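Local structure of L-2,4-diaminobutyric acid acetyltransferase (Geobacillus sp., 6SLL) at residues G118-N130 with E166-D179. The protein transfers an acetyl group from acetyl coenzyme A to L-2,4-diaminobutyric acid, a step in the biosynthesis of the chemical chaperone ectoine. Residues are numbered along the deposited sequence; the frame is centred on the assembly and turned at random. Where two conformers were deposited one is given.
Sequences GVRFIETTVSPSN and EDEPLFVIGPFFND. With DAB (2,4-diaminobutyric acid), chain G.
Ile-122 and Thr-124 pair with Ile-173 and Phe-171 through reciprocal backbone hydrogen bonds, which zip strands 121-125 and 168-173 together antiparallel at 163°. Val-126 N to Pro-169 O and Phe-176 N to Arg-120 O carry the backbone bonding past both strand ends. Apolar contacts flank this ladder: Phe-171 turns one ring face to Val-126 CG2, Ile-122 CD1 meets the edge of the Phe-176 ring, and Pro-175 CA makes a CH-pi contact over the Phe-121 ring. Arg-120 lays CG over the face of Phe-177, 3.9 Å from the ring centroid. Arg-120 CG lies anti to the backbone N (chi1 -153°) and the chain runs extended to Arg-120 NE, which donates to Phe-177 O at 2.8 Å near the guanidinium plane. Pro-175 CB and the Asp-179 carboxylate take opposite guanidinium faces, with a salt bridge of 2.7 Å from Arg-120 NH2 to Asp-179 OD2. At the other end Ser-129 N donates to the syn lone pair of Glu-166 OE2 (2.7 Å). A bend at chi2 (-81°) turns the Glu-168 carboxylate toward Thr-125, whose OG1 donates to Glu-168 OE1 from above the carboxylate plane (2.6 Å), while a water links OE1 to Ser-127 N. Glu-168 OE2 accepts a hydrogen bond from DAB N (2.7 Å), and Thr-125 O one from DAB ND (2.9 Å). Replacing Glu-168 by alanine removes the carboxylate, which would probably leave DAB N without this acceptor and Thr-125 OG1 without its partner here. Tyr-48 of the second subunit also bonds Thr-125 OG1, bringing the dimer partner to the diaminobutyrate pocket at the end of this antiparallel strand pair in the mixed sheet of the GNAT-family fold.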
# COMPACT_ATOMS: atom_id res chain seq x y z
N GLY B 118 -1.38 19.59 8.92
CA GLY B 118 -1.69 19.01 10.20
C GLY B 118 -0.83 17.77 10.58
O GLY B 118 -1.12 17.22 11.64
N VAL B 119 0.07 17.33 9.75
CA VAL B 119 0.89 16.22 10.12
C VAL B 119 1.80 16.67 11.24
O VAL B 119 2.56 17.64 11.15
CB VAL B 119 1.69 15.74 8.93
CG1 VAL B 119 2.83 14.80 9.37
CG2 VAL B 119 0.82 15.04 7.91
N ARG B 120 1.76 15.93 12.34
CA ARG B 120 2.55 16.24 13.49
C ARG B 120 3.76 15.32 13.67
O ARG B 120 4.71 15.71 14.36
CB ARG B 120 1.66 16.29 14.71
CG ARG B 120 2.12 17.17 15.86
CD ARG B 120 1.14 17.13 17.05
NE ARG B 120 1.81 17.78 18.14
CZ ARG B 120 2.13 17.28 19.31
NH1 ARG B 120 1.61 16.04 19.66
NH2 ARG B 120 2.69 18.04 20.22
N PHE B 121 3.75 14.14 13.04
CA PHE B 121 4.85 13.20 13.07
C PHE B 121 5.08 12.56 11.72
O PHE B 121 4.06 12.28 11.05
CB PHE B 121 4.61 12.06 14.10
CG PHE B 121 4.55 12.55 15.53
CD1 PHE B 121 5.68 12.57 16.28
CD2 PHE B 121 3.37 12.88 16.08
CE1 PHE B 121 5.69 13.03 17.59
CE2 PHE B 121 3.31 13.30 17.44
CZ PHE B 121 4.52 13.40 18.14
N ILE B 122 6.32 12.27 11.39
CA ILE B 122 6.64 11.32 10.34
C ILE B 122 7.08 10.03 11.01
O ILE B 122 7.91 10.06 11.95
CB ILE B 122 7.72 11.84 9.43
CG1 ILE B 122 7.20 12.98 8.54
CG2 ILE B 122 8.34 10.74 8.63
CD1 ILE B 122 8.32 13.69 7.77
N GLU B 123 6.64 8.89 10.47
CA GLU B 123 7.17 7.56 10.74
C GLU B 123 7.81 6.98 9.53
O GLU B 123 7.13 7.14 8.45
CB GLU B 123 6.03 6.60 11.32
CG GLU B 123 5.70 6.86 12.77
CD GLU B 123 4.66 6.03 13.35
OE1 GLU B 123 4.21 6.35 14.49
OE2 GLU B 123 4.19 5.01 12.75
N THR B 124 8.91 6.28 9.63
CA THR B 124 9.53 5.60 8.48
C THR B 124 10.45 4.54 9.07
O THR B 124 10.89 4.73 10.19
CB THR B 124 10.25 6.60 7.58
OG1 THR B 124 10.53 6.01 6.34
CG2 THR B 124 11.51 7.14 8.19
N THR B 125 10.75 3.53 8.30
CA THR B 125 11.78 2.60 8.80
C THR B 125 13.02 2.72 7.92
O THR B 125 12.93 2.95 6.70
CB THR B 125 11.27 1.16 8.83
OG1 THR B 125 11.11 0.60 7.52
CG2 THR B 125 10.07 0.98 9.65
N VAL B 126 14.21 2.58 8.56
CA VAL B 126 15.43 2.77 7.81
C VAL B 126 16.45 1.68 8.27
O VAL B 126 16.93 1.76 9.42
CB VAL B 126 16.04 4.14 8.00
CG1 VAL B 126 17.22 4.27 7.02
CG2 VAL B 126 15.07 5.25 7.75
N SER B 127 16.88 0.85 7.43
CA SER B 127 17.70 -0.13 7.91
C SER B 127 19.07 0.38 8.13
O SER B 127 19.47 1.57 7.80
CB SER B 127 17.73 -1.23 6.88
OG SER B 127 16.44 -2.04 6.58
N PRO B 128 19.90 -0.56 8.55
CA PRO B 128 21.34 -0.10 8.66
C PRO B 128 22.16 0.15 7.45
O PRO B 128 22.91 1.01 7.29
CB PRO B 128 21.96 -1.09 9.60
CG PRO B 128 20.82 -1.62 10.47
CD PRO B 128 19.60 -1.65 9.51
N SER B 129 21.88 -0.60 6.39
CA SER B 129 22.60 -0.35 5.12
C SER B 129 22.13 0.80 4.29
O SER B 129 22.82 1.22 3.35
CB SER B 129 22.63 -1.53 4.25
OG SER B 129 21.49 -1.61 3.55
N ASN B 130 20.99 1.41 4.68
CA ASN B 130 20.43 2.54 3.96
C ASN B 130 20.98 3.76 4.66
O ASN B 130 20.27 4.64 5.26
CB ASN B 130 18.94 2.41 3.97
CG ASN B 130 18.36 1.41 3.04
OD1 ASN B 130 18.89 0.27 2.88
ND2 ASN B 130 17.15 1.69 2.59
N GLU B 166 17.47 -7.19 6.37
CA GLU B 166 17.91 -6.39 7.44
C GLU B 166 16.78 -6.00 8.42
O GLU B 166 15.60 -5.98 8.00
CB GLU B 166 18.64 -5.12 7.06
CG GLU B 166 19.99 -5.31 6.30
CD GLU B 166 20.41 -3.84 5.86
OE1 GLU B 166 20.37 -3.50 4.64
OE2 GLU B 166 20.93 -3.06 6.78
N ASP B 167 17.10 -5.67 9.65
CA ASP B 167 16.15 -5.02 10.50
C ASP B 167 15.67 -3.71 9.85
O ASP B 167 16.36 -3.02 9.15
CB ASP B 167 16.77 -4.60 11.86
CG ASP B 167 17.23 -5.77 12.77
OD1 ASP B 167 16.71 -6.84 12.60
OD2 ASP B 167 18.13 -5.53 13.58
N GLU B 168 14.42 -3.36 10.22
CA GLU B 168 13.74 -2.12 9.75
C GLU B 168 13.32 -1.32 11.01
O GLU B 168 12.14 -1.29 11.33
CB GLU B 168 12.53 -2.47 8.91
CG GLU B 168 12.92 -3.02 7.55
CD GLU B 168 13.29 -2.01 6.49
OE1 GLU B 168 13.22 -0.78 6.75
OE2 GLU B 168 13.61 -2.46 5.37
N PRO B 169 14.25 -0.69 11.71
CA PRO B 169 13.87 0.06 12.91
C PRO B 169 13.01 1.26 12.51
O PRO B 169 13.15 1.87 11.44
CB PRO B 169 15.19 0.52 13.47
CG PRO B 169 16.11 0.35 12.36
CD PRO B 169 15.68 -0.67 11.46
N LEU B 170 12.11 1.62 13.42
CA LEU B 170 11.15 2.73 13.21
C LEU B 170 11.66 4.04 13.72
O LEU B 170 11.98 4.18 14.90
CB LEU B 170 9.80 2.38 13.91
CG LEU B 170 8.70 3.34 13.73
CD1 LEU B 170 8.20 3.38 12.28
CD2 LEU B 170 7.57 3.05 14.71
N PHE B 171 11.75 5.01 12.82
CA PHE B 171 12.10 6.38 13.16
C PHE B 171 10.82 7.09 13.30
O PHE B 171 9.92 7.07 12.45
CB PHE B 171 12.94 7.00 12.02
CG PHE B 171 14.38 6.52 11.96
CD1 PHE B 171 14.68 5.18 11.69
CD2 PHE B 171 15.40 7.39 12.21
CE1 PHE B 171 15.98 4.70 11.67
CE2 PHE B 171 16.72 6.90 12.12
CZ PHE B 171 16.98 5.54 12.04
N VAL B 172 10.68 7.86 14.37
CA VAL B 172 9.54 8.75 14.68
C VAL B 172 10.09 10.18 14.76
O VAL B 172 10.89 10.46 15.71
CB VAL B 172 8.77 8.39 15.94
CG1 VAL B 172 7.60 9.35 16.19
CG2 VAL B 172 8.26 6.96 15.83
N ILE B 173 9.69 11.04 13.87
CA ILE B 173 10.19 12.41 13.82
C ILE B 173 9.08 13.36 14.15
O ILE B 173 8.00 13.30 13.56
CB ILE B 173 10.73 12.74 12.47
CG1 ILE B 173 11.93 11.81 12.07
CG2 ILE B 173 11.17 14.19 12.35
CD1 ILE B 173 12.22 11.78 10.62
N GLY B 174 9.27 14.17 15.16
CA GLY B 174 8.26 15.06 15.66
C GLY B 174 8.30 15.21 17.12
O GLY B 174 9.10 14.59 17.80
N PRO B 175 7.37 16.06 17.68
CA PRO B 175 6.25 16.70 16.97
C PRO B 175 6.68 17.92 16.22
O PRO B 175 7.52 18.70 16.60
CB PRO B 175 5.34 17.12 18.08
CG PRO B 175 6.26 17.30 19.29
CD PRO B 175 7.30 16.27 19.14
N PHE B 176 6.03 18.11 15.03
CA PHE B 176 6.34 19.27 14.19
C PHE B 176 5.77 20.55 14.75
O PHE B 176 6.19 21.64 14.40
CB PHE B 176 5.87 19.10 12.74
CG PHE B 176 6.65 18.10 12.04
CD1 PHE B 176 7.89 18.39 11.61
CD2 PHE B 176 6.12 16.94 11.64
CE1 PHE B 176 8.65 17.45 10.94
CE2 PHE B 176 6.83 16.06 10.92
CZ PHE B 176 8.11 16.19 10.63
N PHE B 177 4.75 20.45 15.61
CA PHE B 177 4.13 21.62 16.17
C PHE B 177 3.52 21.26 17.50
O PHE B 177 3.27 20.09 17.82
CB PHE B 177 3.10 22.29 15.27
CG PHE B 177 1.96 21.45 14.84
CD1 PHE B 177 2.02 20.57 13.76
CD2 PHE B 177 0.76 21.46 15.46
CE1 PHE B 177 0.98 19.74 13.36
CE2 PHE B 177 -0.31 20.60 15.11
CZ PHE B 177 -0.18 19.80 14.06
N ASN B 178 3.28 22.25 18.33
CA ASN B 178 2.75 22.10 19.72
C ASN B 178 1.30 21.72 19.71
O ASN B 178 0.55 21.95 18.79
CB ASN B 178 2.93 23.40 20.47
CG ASN B 178 4.36 23.58 20.91
OD1 ASN B 178 4.74 23.22 22.05
ND2 ASN B 178 5.14 24.32 20.11
N ASP B 179 0.90 21.06 20.81
CA ASP B 179 -0.52 20.90 21.17
C ASP B 179 -1.15 22.20 21.55
O ASP B 179 -0.67 22.98 22.32
CB ASP B 179 -0.52 19.91 22.36
CG ASP B 179 -0.22 18.42 21.75
OD1 ASP B 179 -1.01 17.94 20.85
OD2 ASP B 179 0.77 17.79 22.15
N DAB G . 12.74 -1.66 2.89
CA DAB G . 11.34 -1.12 2.97
C DAB G . 10.85 -0.92 1.55
O DAB G . 9.64 -0.76 1.43
CB DAB G . 11.28 0.18 3.78
CG DAB G . 11.93 1.36 3.14
ND DAB G . 11.78 2.55 4.04
OXT DAB G . 11.64 -0.91 0.61
O HOH W 1 14.87 0.63 5.12